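Local coordinates for archaeal Sm-like protein AF-Sm2 (Archaeoglobus fulgidus, PDB 1LJO) that forms a six-membered ring in the crystal and probably binds RNA, though its precise function is unknown, at residues 8-13 / 34-39; 20-23 / 28-31; 40-45 / 70-75. All blocks are in the same frame, centred on the assembly; numbering follows the deposited sequence.

Contact 1 (8-13 / 34-39); sequences QMVKSM and EGVDDY
K11 on helix 6-12 lies over V36 at the end of strand 28-36, their CA atoms 6.8 Å apart, the nearest backbone approach of the two segments. This is the N-terminal helix of the Sm fold, laid across the bent antiparallel sheet. The contact is small, burying 102 Å² in all, and is wholly apolar, resting on two valines. V10 and V36 both send CB toward the other segment, and their side chains meet at a slant. A single methyl of V10, CG1, does the touching and comes within 3.7 Å of V36 CG2. The valines present it differently. In V10, CG1 stands anti to the backbone N (chi1 178°), on the side that faces the strand. V36 has the less common chi1 of 56°, which wedges CG1 between its backbone N and carbonyl carbon and sets CG2 anti to the N, within reach of V10.

Both valines are buried and have further neighbours: V36 also packs on V14 and L42, V10 on V63 of a neighbouring subunit. The strand carries a classic beta bulge here, with E34 and G35 both facing Y43. Beyond V36 the chain leaves the sheet, and D37 OD1 receives a weak bond from Y39 N at 3.0 Å, while D37 OD2 is bonded to N41 ND2, so the carboxylate ties the turn at two points. The long chain of K11, bent at chi3 and chi4, leads away from the strand; K11 meets it through its backbone, with K11 CA 4.3 Å from V36 CG1.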
loop_
_atom_site.group_PDB
_atom_site.type_symbol
_atom_site.label_atom_id
_atom_site.label_comp_id
_atom_site.label_asym_id
_atom_site.label_seq_id
_atom_site.Cartn_x
_atom_site.Cartn_y
_atom_site.Cartn_z
ATOM N N GLN A 8 -13.153 -2.038 17.552
ATOM C CA GLN A 8 -14.089 -2.600 18.527
ATOM C C GLN A 8 -15.023 -3.563 17.802
ATOM O O GLN A 8 -15.319 -4.655 18.290
ATOM C CB GLN A 8 -14.939 -1.500 19.187
ATOM C CG GLN A 8 -14.185 -0.519 20.076
ATOM C CD GLN A 8 -15.122 0.427 20.828
ATOM O OE1 GLN A 8 -15.902 1.168 20.225
ATOM N NE2 GLN A 8 -15.038 0.406 22.154
ATOM N N MET A 9 -15.494 -3.142 16.634
ATOM C CA MET A 9 -16.400 -3.963 15.845
ATOM C C MET A 9 -15.723 -5.267 15.420
ATOM O O MET A 9 -16.285 -6.346 15.591
ATOM C CB MET A 9 -16.879 -3.185 14.612
ATOM C CG MET A 9 -17.906 -3.923 13.762
ATOM S SD MET A 9 -19.354 -4.455 14.720
ATOM C CE MET A 9 -20.062 -5.657 13.612
ATOM N N VAL A 10 -14.510 -5.170 14.883
ATOM C CA VAL A 10 -13.797 -6.364 14.436
ATOM C C VAL A 10 -13.543 -7.342 15.578
ATOM O O VAL A 10 -13.673 -8.553 15.400
ATOM C CB VAL A 10 -12.446 -6.006 13.763
ATOM C CG1 VAL A 10 -11.713 -7.281 13.347
ATOM C CG2 VAL A 10 -12.687 -5.121 12.546
ATOM N N LYS A 11 -13.188 -6.825 16.751
ATOM C CA LYS A 11 -12.930 -7.703 17.881
ATOM C C LYS A 11 -14.203 -8.435 18.298
ATOM O O LYS A 11 -14.147 -9.578 18.736
ATOM C CB LYS A 11 -12.355 -6.915 19.067
ATOM C CG LYS A 11 -11.868 -7.806 20.208
ATOM C CD LYS A 11 -11.075 -7.031 21.258
ATOM C CE LYS A 11 -11.938 -6.017 21.996
ATOM N NZ LYS A 11 -13.047 -6.667 22.752
ATOM N N SER A 12 -15.352 -7.783 18.143
ATOM C CA SER A 12 -16.620 -8.406 18.503
ATOM C C SER A 12 -16.944 -9.578 17.573
ATOM O O SER A 12 -17.797 -10.400 17.887
ATOM C CB SER A 12 -17.760 -7.381 18.446
ATOM O OG SER A 12 -18.109 -7.059 17.112
ATOM N N MET A 13 -16.256 -9.649 16.436
ATOM C CA MET A 13 -16.476 -10.729 15.472
ATOM C C MET A 13 -15.659 -11.981 15.794
ATOM O O MET A 13 -15.808 -13.010 15.133
ATOM C CB MET A 13 -16.122 -10.261 14.056
ATOM C CG MET A 13 -17.083 -9.258 13.442
ATOM S SD MET A 13 -16.526 -8.735 11.789
ATOM C CE MET A 13 -16.127 -7.032 12.097
ATOM N N GLU A 34 -10.386 -16.256 14.600
ATOM C CA GLU A 34 -9.775 -16.728 15.839
ATOM C C GLU A 34 -8.921 -15.669 16.512
ATOM O O GLU A 34 -8.651 -15.752 17.708
ATOM C CB GLU A 34 -8.922 -17.969 15.562
ATOM C CG GLU A 34 -9.726 -19.248 15.495
ATOM C CD GLU A 34 -10.218 -19.686 16.856
ATOM O OE1 GLU A 34 -9.384 -20.108 17.685
ATOM O OE2 GLU A 34 -11.437 -19.596 17.103
ATOM N N GLY A 35 -8.491 -14.675 15.743
ATOM C CA GLY A 35 -7.670 -13.624 16.315
ATOM C C GLY A 35 -7.494 -12.427 15.401
ATOM O O GLY A 35 -7.544 -12.552 14.178
ATOM N N VAL A 36 -7.288 -11.265 16.007
ATOM C CA VAL A 36 -7.093 -10.025 15.272
ATOM C C VAL A 36 -6.280 -9.062 16.141
ATOM O O VAL A 36 -6.284 -9.184 17.366
ATOM C CB VAL A 36 -8.460 -9.371 14.914
ATOM C CG1 VAL A 36 -9.283 -9.154 16.177
ATOM C CG2 VAL A 36 -8.242 -8.049 14.191
ATOM N N ASP A 37 -5.561 -8.135 15.509
ATOM C CA ASP A 37 -4.781 -7.142 16.253
ATOM C C ASP A 37 -5.147 -5.734 15.794
ATOM O O ASP A 37 -5.989 -5.565 14.911
ATOM C CB ASP A 37 -3.272 -7.372 16.097
ATOM C CG ASP A 37 -2.830 -7.444 14.651
ATOM O OD1 ASP A 37 -3.403 -6.720 13.816
ATOM O OD2 ASP A 37 -1.892 -8.223 14.358
ATOM N N ASP A 38 -4.509 -4.726 16.385
ATOM C CA ASP A 38 -4.807 -3.339 16.044
ATOM C C ASP A 38 -4.514 -2.941 14.602
ATOM O O ASP A 38 -5.035 -1.940 14.120
ATOM C CB ASP A 38 -4.082 -2.383 16.998
ATOM C CG ASP A 38 -4.641 -2.434 18.410
ATOM O OD1 ASP A 38 -5.867 -2.644 18.561
ATOM O OD2 ASP A 38 -3.862 -2.249 19.368
ATOM N N TYR A 39 -3.682 -3.710 13.911
ATOM C CA TYR A 39 -3.378 -3.395 12.522
ATOM C C TYR A 39 -4.334 -4.168 11.619
ATOM O O TYR A 39 -4.194 -4.180 10.395
ATOM C CB TYR A 39 -1.928 -3.762 12.198
ATOM C CG TYR A 39 -0.923 -3.047 13.071
ATOM C CD1 TYR A 39 -0.618 -3.519 14.348
ATOM C CD2 TYR A 39 -0.295 -1.882 12.632
ATOM C CE1 TYR A 39 0.290 -2.847 15.167
ATOM C CE2 TYR A 39 0.612 -1.203 13.441
ATOM C CZ TYR A 39 0.900 -1.690 14.706
ATOM O OH TYR A 39 1.800 -1.023 15.505
#

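Contact 2 (20-23 / 28-31); sequences VEMK and QLVG. With ACY (acetic acid), chain C.
V20 and L29 face each other as an antiparallel hydrogen-bonded pair, CA atoms 5.1 Å apart; the axes of the short strand segments approach to 4.9 Å, with an angle of 146° between their directions. V20 N gives a bond of 2.7 Å to L29 O, and L29 N returns one of 2.9 Å to V20 O with an almost straight N-H...O angle of 172°; both donors lie in the carbonyl plane. V20 O is also approached by Q28 CA, a CA-H...O contact of 3.4 Å.

The tight side is buried and apolar. L29 CD2 touches M22 CG at 3.7 Å, and the two side chains cross at about a right angle. M22 is folded back on itself, bent at chi2 and chi3; it also reaches V69 and, in a neighbouring subunit, V70.

The other side is looser and partly open to solvent. Q28 lays CB against V20 O, then bends at chi2 (94°) to carry its amide off the hairpin. OE1 accepts from G52 N, while NE2 makes a long, bent bond of 3.3 Å to OXT of an acetic acid molecule, probably from the crystallisation liquor, whose methyl CH3 lies just as near and which K51 NZ also holds. With an alanine here, G52 N would probably lose its acceptor and the acetic acid would be left to K51. Strand 69-74 lies along the other edge of strand 17-22. Two neighbouring strands joined by a short connection form the beta hairpin that opens the bent antiparallel sheet of the Sm fold.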
loop_
_atom_site.group_PDB
_atom_site.type_symbol
_atom_site.label_atom_id
_atom_site.label_comp_id
_atom_site.label_asym_id
_atom_site.label_seq_id
_atom_site.Cartn_x
_atom_site.Cartn_y
_atom_site.Cartn_z
ATOM N N VAL A 20 -14.080 -11.970 4.152
ATOM C CA VAL A 20 -13.062 -10.944 3.929
ATOM C C VAL A 20 -12.642 -10.772 2.479
ATOM O O VAL A 20 -12.378 -11.750 1.785
ATOM C CB VAL A 20 -11.772 -11.267 4.717
ATOM C CG1 VAL A 20 -10.761 -10.130 4.557
ATOM C CG2 VAL A 20 -12.103 -11.506 6.175
ATOM N N GLU A 21 -12.574 -9.523 2.029
ATOM C CA GLU A 21 -12.124 -9.249 0.671
ATOM C C GLU A 21 -10.716 -8.675 0.800
ATOM O O GLU A 21 -10.507 -7.691 1.512
ATOM C CB GLU A 21 -13.042 -8.240 -0.021
ATOM C CG GLU A 21 -12.502 -7.766 -1.359
ATOM C CD GLU A 21 -13.503 -6.934 -2.130
ATOM O OE1 GLU A 21 -14.064 -5.984 -1.546
ATOM O OE2 GLU A 21 -13.723 -7.231 -3.325
ATOM N N MET A 22 -9.756 -9.304 0.127
ATOM C CA MET A 22 -8.363 -8.868 0.173
ATOM C C MET A 22 -7.981 -8.150 -1.109
ATOM O O MET A 22 -8.468 -8.486 -2.191
ATOM C CB MET A 22 -7.424 -10.066 0.360
ATOM C CG MET A 22 -7.642 -10.873 1.623
ATOM S SD MET A 22 -7.330 -9.928 3.131
ATOM C CE MET A 22 -5.539 -9.786 3.090
ATOM N N LYS A 23 -7.088 -7.178 -0.986
ATOM C CA LYS A 23 -6.636 -6.407 -2.134
ATOM C C LYS A 23 -5.923 -7.285 -3.162
ATOM O O LYS A 23 -6.160 -7.160 -4.365
ATOM C CB LYS A 23 -5.717 -5.277 -1.661
ATOM C CG LYS A 23 -5.279 -4.323 -2.749
ATOM C CD LYS A 23 -4.740 -3.030 -2.152
ATOM C CE LYS A 23 -3.586 -3.286 -1.194
ATOM N NZ LYS A 23 -3.142 -2.042 -0.507
ATOM N N GLN A 28 -13.117 -14.169 -2.259
ATOM C CA GLN A 28 -13.204 -13.804 -0.850
ATOM C C GLN A 28 -12.813 -14.961 0.056
ATOM O O GLN A 28 -12.841 -16.123 -0.354
ATOM C CB GLN A 28 -14.625 -13.361 -0.484
ATOM C CG GLN A 28 -15.190 -12.227 -1.326
ATOM C CD GLN A 28 -16.019 -12.732 -2.495
ATOM O OE1 GLN A 28 -16.991 -13.469 -2.307
ATOM N NE2 GLN A 28 -15.642 -12.335 -3.707
ATOM N N LEU A 29 -12.446 -14.632 1.292
ATOM C CA LEU A 29 -12.087 -15.639 2.278
ATOM C C LEU A 29 -13.190 -15.681 3.322
ATOM O O LEU A 29 -13.644 -14.640 3.801
ATOM C CB LEU A 29 -10.756 -15.303 2.961
ATOM C CG LEU A 29 -9.485 -15.358 2.110
ATOM C CD1 LEU A 29 -9.498 -16.620 1.251
ATOM C CD2 LEU A 29 -9.407 -14.134 1.229
ATOM N N VAL A 30 -13.629 -16.887 3.659
ATOM C CA VAL A 30 -14.673 -17.070 4.652
ATOM C C VAL A 30 -14.156 -18.056 5.689
ATOM O O VAL A 30 -13.683 -19.139 5.339
ATOM C CB VAL A 30 -15.954 -17.648 4.018
ATOM C CG1 VAL A 30 -17.021 -17.835 5.079
ATOM C CG2 VAL A 30 -16.443 -16.733 2.904
ATOM N N GLY A 31 -14.234 -17.678 6.962
ATOM C CA GLY A 31 -13.763 -18.566 8.011
ATOM C C GLY A 31 -14.047 -18.029 9.396
ATOM O O GLY A 31 -14.621 -16.953 9.546
HETATM C C ACY C . -17.046 -12.702 -7.085
HETATM O O ACY C . -17.606 -12.340 -8.206
HETATM O OXT ACY C . -15.835 -13.073 -6.904
HETATM C CH3 ACY C . -17.993 -12.654 -5.898
#

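Contact 3 (40-45 / 70-75); sequences MNLYLT and VLIQPQ
I72 is the one residue of strand 70-74 that reaches across to 40-45, touching M40 and L42 although the nearest CA atoms, those of M40 and I72, are 10.0 Å apart. Its CB points toward the other segment and there divides. CG2, anti to the backbone N, turns to the flank where M13 packs against I72. CG1 lies anti to the carbonyl carbon (chi1 -60°) and comes to 4.2 Å from M40 CE. Because chi2 is extended (178°), CD1 stands out as far as the side chain allows and ends between two residues. It meets M40 CE at 3.3 Å, closer than carbons usually come, and touches L42 CD1 at 3.8 Å and L42 CD2 at 4.1 Å.

The methyl ends approach in different ways. M40 and I72 run antiparallel past one another, with the bend at M40 chi3 (56°) swinging CE over to the isoleucine tip. L42 comes tip to tip. All three are buried; the centre of the contact lies about 1 Å from the centre of the chain, in the apolar core of the Sm fold, a small open barrel made by one strongly bent antiparallel sheet. Strands 42-44 and 70-74 are not paired with each other in the chain, so these side chains bridge the interior. L42 packs further on V20 and V36.

N41 OD1 accepts a bond from G66 N. The backbone of L71 and I72 pairs in antiparallel fashion with a strand of a neighbouring subunit, joining the sheets of the two chains; Q73 NE2 adds a bond to L59 O of that same subunit.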
loop_
_atom_site.group_PDB
_atom_site.type_symbol
_atom_site.label_atom_id
_atom_site.label_comp_id
_atom_site.label_asym_id
_atom_site.label_seq_id
_atom_site.Cartn_x
_atom_site.Cartn_y
_atom_site.Cartn_z
ATOM N N MET A 40 -5.311 -4.809 12.250
ATOM C CA MET A 40 -6.308 -5.610 11.552
ATOM C C MET A 40 -5.764 -6.841 10.829
ATOM O O MET A 40 -6.322 -7.282 9.816
ATOM C CB MET A 40 -7.134 -4.737 10.598
ATOM C CG MET A 40 -8.209 -3.943 11.346
ATOM S SD MET A 40 -9.372 -3.037 10.305
ATOM C CE MET A 40 -9.978 -4.320 9.316
ATOM N N ASN A 41 -4.656 -7.381 11.331
ATOM C CA ASN A 41 -4.140 -8.622 10.769
ATOM C C ASN A 41 -5.222 -9.586 11.244
ATOM O O ASN A 41 -5.790 -9.384 12.315
ATOM C CB ASN A 41 -2.799 -9.007 11.394
ATOM C CG ASN A 41 -1.675 -8.100 10.952
ATOM O OD1 ASN A 41 -1.536 -7.811 9.765
ATOM N ND2 ASN A 41 -0.863 -7.645 11.905
ATOM N N LEU A 42 -5.525 -10.613 10.459
ATOM C CA LEU A 42 -6.566 -11.551 10.848
ATOM C C LEU A 42 -6.091 -12.997 10.821
ATOM O O LEU A 42 -5.355 -13.406 9.924
ATOM C CB LEU A 42 -7.774 -11.422 9.907
ATOM C CG LEU A 42 -8.347 -10.029 9.632
ATOM C CD1 LEU A 42 -9.393 -10.128 8.530
ATOM C CD2 LEU A 42 -8.948 -9.440 10.905
ATOM N N TYR A 43 -6.523 -13.765 11.814
ATOM C CA TYR A 43 -6.198 -15.179 11.877
ATOM C C TYR A 43 -7.518 -15.935 11.815
ATOM O O TYR A 43 -8.330 -15.871 12.738
ATOM C CB TYR A 43 -5.434 -15.523 13.161
ATOM C CG TYR A 43 -5.274 -17.015 13.405
ATOM C CD1 TYR A 43 -5.091 -17.904 12.345
ATOM C CD2 TYR A 43 -5.301 -17.536 14.698
ATOM C CE1 TYR A 43 -4.944 -19.271 12.564
ATOM C CE2 TYR A 43 -5.155 -18.901 14.928
ATOM C CZ TYR A 43 -4.980 -19.763 13.856
ATOM O OH TYR A 43 -4.865 -21.118 14.071
ATOM N N LEU A 44 -7.728 -16.629 10.702
ATOM C CA LEU A 44 -8.944 -17.401 10.487
ATOM C C LEU A 44 -8.640 -18.889 10.543
ATOM O O LEU A 44 -7.549 -19.320 10.174
ATOM C CB LEU A 44 -9.542 -17.089 9.110
ATOM C CG LEU A 44 -9.898 -15.641 8.769
ATOM C CD1 LEU A 44 -10.563 -15.594 7.398
ATOM C CD2 LEU A 44 -10.827 -15.082 9.828
ATOM N N THR A 45 -9.606 -19.667 11.014
ATOM C CA THR A 45 -9.460 -21.113 11.071
ATOM C C THR A 45 -10.643 -21.680 10.302
ATOM O O THR A 45 -11.652 -20.992 10.127
ATOM C CB THR A 45 -9.494 -21.646 12.516
ATOM O OG1 THR A 45 -10.703 -21.225 13.154
ATOM C CG2 THR A 45 -8.280 -21.128 13.309
ATOM N N VAL A 70 -9.423 -5.421 2.623
ATOM C CA VAL A 70 -10.218 -4.342 2.046
ATOM C C VAL A 70 -11.521 -4.162 2.816
ATOM O O VAL A 70 -11.839 -3.065 3.288
ATOM C CB VAL A 70 -10.559 -4.617 0.556
ATOM C CG1 VAL A 70 -11.501 -3.533 0.024
ATOM C CG2 VAL A 70 -9.273 -4.652 -0.272
ATOM N N LEU A 71 -12.257 -5.254 2.965
ATOM C CA LEU A 71 -13.547 -5.220 3.636
ATOM C C LEU A 71 -13.778 -6.477 4.471
ATOM O O LEU A 71 -13.399 -7.576 4.067
ATOM C CB LEU A 71 -14.646 -5.066 2.570
ATOM C CG LEU A 71 -16.136 -5.039 2.931
ATOM C CD1 LEU A 71 -16.939 -4.546 1.719
ATOM C CD2 LEU A 71 -16.602 -6.425 3.342
ATOM N N ILE A 72 -14.395 -6.304 5.638
ATOM C CA ILE A 72 -14.709 -7.417 6.531
ATOM C C ILE A 72 -16.208 -7.370 6.781
ATOM O O ILE A 72 -16.758 -6.316 7.079
ATOM C CB ILE A 72 -13.992 -7.296 7.895
ATOM C CG1 ILE A 72 -12.477 -7.270 7.692
ATOM C CG2 ILE A 72 -14.390 -8.475 8.798
ATOM C CD1 ILE A 72 -11.689 -7.105 8.996
ATOM N N GLN A 73 -16.866 -8.514 6.653
ATOM C CA GLN A 73 -18.306 -8.579 6.844
ATOM C C GLN A 73 -18.704 -9.790 7.668
ATOM O O GLN A 73 -18.325 -10.915 7.346
ATOM C CB GLN A 73 -19.003 -8.645 5.476
ATOM C CG GLN A 73 -20.491 -8.964 5.536
ATOM C CD GLN A 73 -21.089 -9.229 4.164
ATOM O OE1 GLN A 73 -20.577 -10.046 3.398
ATOM N NE2 GLN A 73 -22.183 -8.544 3.851
ATOM N N PRO A 74 -19.462 -9.576 8.754
ATOM C CA PRO A 74 -19.885 -10.712 9.576
ATOM C C PRO A 74 -20.677 -11.621 8.642
ATOM O O PRO A 74 -21.395 -11.130 7.768
ATOM C CB PRO A 74 -20.777 -10.063 10.631
ATOM C CG PRO A 74 -20.203 -8.675 10.756
ATOM C CD PRO A 74 -19.956 -8.306 9.316
ATOM N N GLN A 75 -20.543 -12.931 8.798
ATOM C CA GLN A 75 -21.276 -13.839 7.928
ATOM C C GLN A 75 -22.564 -14.290 8.603
ATOM O O GLN A 75 -22.666 -14.124 9.837
ATOM C CB GLN A 75 -20.412 -15.050 7.578
ATOM C CG GLN A 75 -21.000 -15.939 6.493
ATOM C CD GLN A 75 -21.242 -15.191 5.194
ATOM O OE1 GLN A 75 -22.062 -14.272 5.134
ATOM N NE2 GLN A 75 -20.525 -15.580 4.146
#

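How the contacts relate
All three contacts involve the same bent sheet, with contact 1 setting a helix on it and contact 3 at its core. The centre of contact 2 is about 7 Å from that of contact 3, and the centre of contact 1 about 8 Å; contacts 1 and 2 are about 15 Å apart, both using strand 28-36. The chain between the segments of contact 1 contains the whole of contact 2. Contact 1 meets contact 3 through V36 CG2, 3.4 Å from N41 O; contact 2 meets it through E21 O and V70 N, 2.7 Å apart. All three touch one neighbouring subunit. The acetic acid sits at the Q28 end of contact 2, while a bound cadmium ion lies about 12 Å from the M22 side chain.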